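Local coordinates for conserved hypothetical secreted protein (PDB 4RNZ) that probably cleaves peptide links in peptidoglycan as a zinc-dependent M23 metallopeptidase and so takes part in determining bacterial cell shape, at residues Val222-Lys227 with Pro298-Gly303. Residues are numbered along the deposited sequence; the frame is centred on the assembly and turned at random.
Sequences VDYAAK and PHLHFG. With ZN (zinc ion), chain B.
Asp223 and His301 face each other as a non-hydrogen-bonded pair of two antiparallel strands, and both reach the same zinc ion. Asp223 OD1 and His301 ND1 each bind the metal at 2.0 Å, with carboxylate and imidazole planes 62° apart; the 3.1 Å between OD1 and ND1 reflects shared coordination, not a hydrogen bond. With CG anti to the backbone N (chi1 171°), His301 carries its imidazole to the metal side, and the turn about CB-CG presents ND1. On the same face, His299 runs alongside Asp223, its CD2 3.6 Å from Asp223 CG and its ring tilted 59° to the carboxylate.

The face bearing Val222, Tyr224, Leu300 and Phe302 is largely apolar. Tyr224 carries Val222 CG1 over the centre of one ring face, 3.9 Å above the plane, while Phe302 CB approaches the ring edge, 3.7 Å from Tyr224 CE2. Between the faces, paired backbone bonds link Val222 with Phe302 and Tyr224 with Leu300, fixing the register that sets the two ligands side by side. Glu34, from the N-terminal region, fills a fourth zinc position, consistent with a latent form. His219 and Asp223 of HxxxD, with His301, second histidine of HxH, form the M23 zinc site; His299, the first, does not bind zinc.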
loop_
_atom_site.group_PDB
_atom_site.type_symbol
_atom_site.label_atom_id
_atom_site.label_comp_id
_atom_site.label_asym_id
_atom_site.label_seq_id
_atom_site.Cartn_x
_atom_site.Cartn_y
_atom_site.Cartn_z
ATOM N N VAL A 222 -12.458 -6.832 3.291
ATOM C CA VAL A 222 -13.785 -7.365 2.993
ATOM C C VAL A 222 -14.128 -8.242 4.177
ATOM O O VAL A 222 -13.312 -9.054 4.599
ATOM C CB VAL A 222 -13.787 -8.230 1.721
ATOM C CG1 VAL A 222 -15.171 -8.838 1.490
ATOM C CG2 VAL A 222 -13.353 -7.414 0.529
ATOM N N ASP A 223 -15.320 -8.051 4.725
ATOM C CA ASP A 223 -15.832 -8.916 5.785
ATOM C C ASP A 223 -16.708 -9.976 5.145
ATOM O O ASP A 223 -17.705 -9.669 4.485
ATOM C CB ASP A 223 -16.619 -8.117 6.825
ATOM C CG ASP A 223 -15.726 -7.261 7.692
ATOM O OD1 ASP A 223 -14.498 -7.450 7.663
ATOM O OD2 ASP A 223 -16.240 -6.392 8.410
ATOM N N TYR A 224 -16.293 -11.225 5.318
ATOM C CA TYR A 224 -17.001 -12.365 4.742
ATOM C C TYR A 224 -17.718 -13.031 5.885
ATOM O O TYR A 224 -17.063 -13.550 6.788
ATOM C CB TYR A 224 -16.031 -13.380 4.162
ATOM C CG TYR A 224 -15.317 -13.013 2.871
ATOM C CD1 TYR A 224 -15.985 -12.977 1.646
ATOM C CD2 TYR A 224 -13.937 -12.769 2.870
ATOM C CE1 TYR A 224 -15.313 -12.677 0.475
ATOM C CE2 TYR A 224 -13.266 -12.480 1.710
ATOM C CZ TYR A 224 -13.951 -12.441 0.512
ATOM O OH TYR A 224 -13.251 -12.146 -0.635
ATOM N N ALA A 225 -19.044 -12.978 5.883
ATOM C CA ALA A 225 -19.819 -13.707 6.896
ATOM C C ALA A 225 -19.673 -15.199 6.614
ATOM O O ALA A 225 -19.862 -15.648 5.493
ATOM C CB ALA A 225 -21.285 -13.287 6.870
ATOM N N ALA A 226 -19.263 -15.949 7.621
ATOM C CA ALA A 226 -19.117 -17.381 7.491
ATOM C C ALA A 226 -19.361 -18.049 8.817
ATOM O O ALA A 226 -19.266 -17.427 9.857
ATOM C CB ALA A 226 -17.730 -17.721 7.016
ATOM N N LYS A 227 -19.610 -19.342 8.761
ATOM C CA LYS A 227 -19.789 -20.154 9.956
ATOM C C LYS A 227 -18.530 -20.261 10.761
ATOM O O LYS A 227 -17.421 -20.413 10.223
ATOM C CB LYS A 227 -20.252 -21.561 9.570
ATOM C CG LYS A 227 -20.365 -22.506 10.755
ATOM C CD LYS A 227 -21.272 -23.681 10.458
ATOM C CE LYS A 227 -21.579 -24.457 11.725
ATOM N NZ LYS A 227 -22.832 -25.236 11.538
ATOM N N PRO A 298 -19.841 -14.622 13.406
ATOM C CA PRO A 298 -18.487 -14.893 12.908
ATOM C C PRO A 298 -18.260 -14.363 11.484
ATOM O O PRO A 298 -19.169 -14.370 10.665
ATOM C CB PRO A 298 -18.384 -16.419 12.964
ATOM C CG PRO A 298 -19.793 -16.902 12.937
ATOM C CD PRO A 298 -20.613 -15.859 13.621
ATOM N N HIS A 299 -17.064 -13.853 11.228
ATOM C CA HIS A 299 -16.656 -13.445 9.876
ATOM C C HIS A 299 -15.139 -13.482 9.728
ATOM O O HIS A 299 -14.406 -13.465 10.706
ATOM C CB HIS A 299 -17.189 -12.031 9.534
ATOM C CG HIS A 299 -16.586 -10.933 10.359
ATOM N ND1 HIS A 299 -16.871 -10.767 11.696
ATOM C CD2 HIS A 299 -15.710 -9.945 10.037
ATOM C CE1 HIS A 299 -16.195 -9.729 12.166
ATOM N NE2 HIS A 299 -15.485 -9.212 11.179
ATOM N N LEU A 300 -14.683 -13.582 8.491
ATOM C CA LEU A 300 -13.273 -13.392 8.144
ATOM C C LEU A 300 -13.138 -11.956 7.651
ATOM O O LEU A 300 -13.839 -11.552 6.731
ATOM C CB LEU A 300 -12.858 -14.354 7.035
ATOM C CG LEU A 300 -11.503 -14.055 6.384
ATOM C CD1 LEU A 300 -10.399 -14.238 7.414
ATOM C CD2 LEU A 300 -11.318 -14.935 5.179
ATOM N N HIS A 301 -12.240 -11.194 8.256
ATOM C CA HIS A 301 -11.835 -9.927 7.675
ATOM C C HIS A 301 -10.631 -10.233 6.772
ATOM O O HIS A 301 -9.617 -10.734 7.260
ATOM C CB HIS A 301 -11.475 -8.913 8.758
ATOM C CG HIS A 301 -10.847 -7.671 8.217
ATOM N ND1 HIS A 301 -11.546 -6.500 8.069
ATOM C CD2 HIS A 301 -9.607 -7.434 7.736
ATOM C CE1 HIS A 301 -10.758 -5.583 7.531
ATOM N NE2 HIS A 301 -9.573 -6.126 7.320
ATOM N N PHE A 302 -10.764 -9.947 5.474
ATOM C CA PHE A 302 -9.733 -10.206 4.469
ATOM C C PHE A 302 -9.237 -8.882 3.928
ATOM O O PHE A 302 -9.994 -8.139 3.310
ATOM C CB PHE A 302 -10.274 -11.089 3.326
ATOM C CG PHE A 302 -9.272 -11.375 2.199
ATOM C CD1 PHE A 302 -7.969 -11.778 2.464
ATOM C CD2 PHE A 302 -9.653 -11.234 0.877
ATOM C CE1 PHE A 302 -7.073 -12.046 1.438
ATOM C CE2 PHE A 302 -8.773 -11.508 -0.149
ATOM C CZ PHE A 302 -7.471 -11.899 0.129
ATOM N N GLY A 303 -7.974 -8.581 4.203
ATOM C CA GLY A 303 -7.367 -7.323 3.785
ATOM C C GLY A 303 -6.210 -7.494 2.815
ATOM O O GLY A 303 -5.439 -8.449 2.919
HETATM ZN ZN ZN B . -13.456 -5.891 8.281
#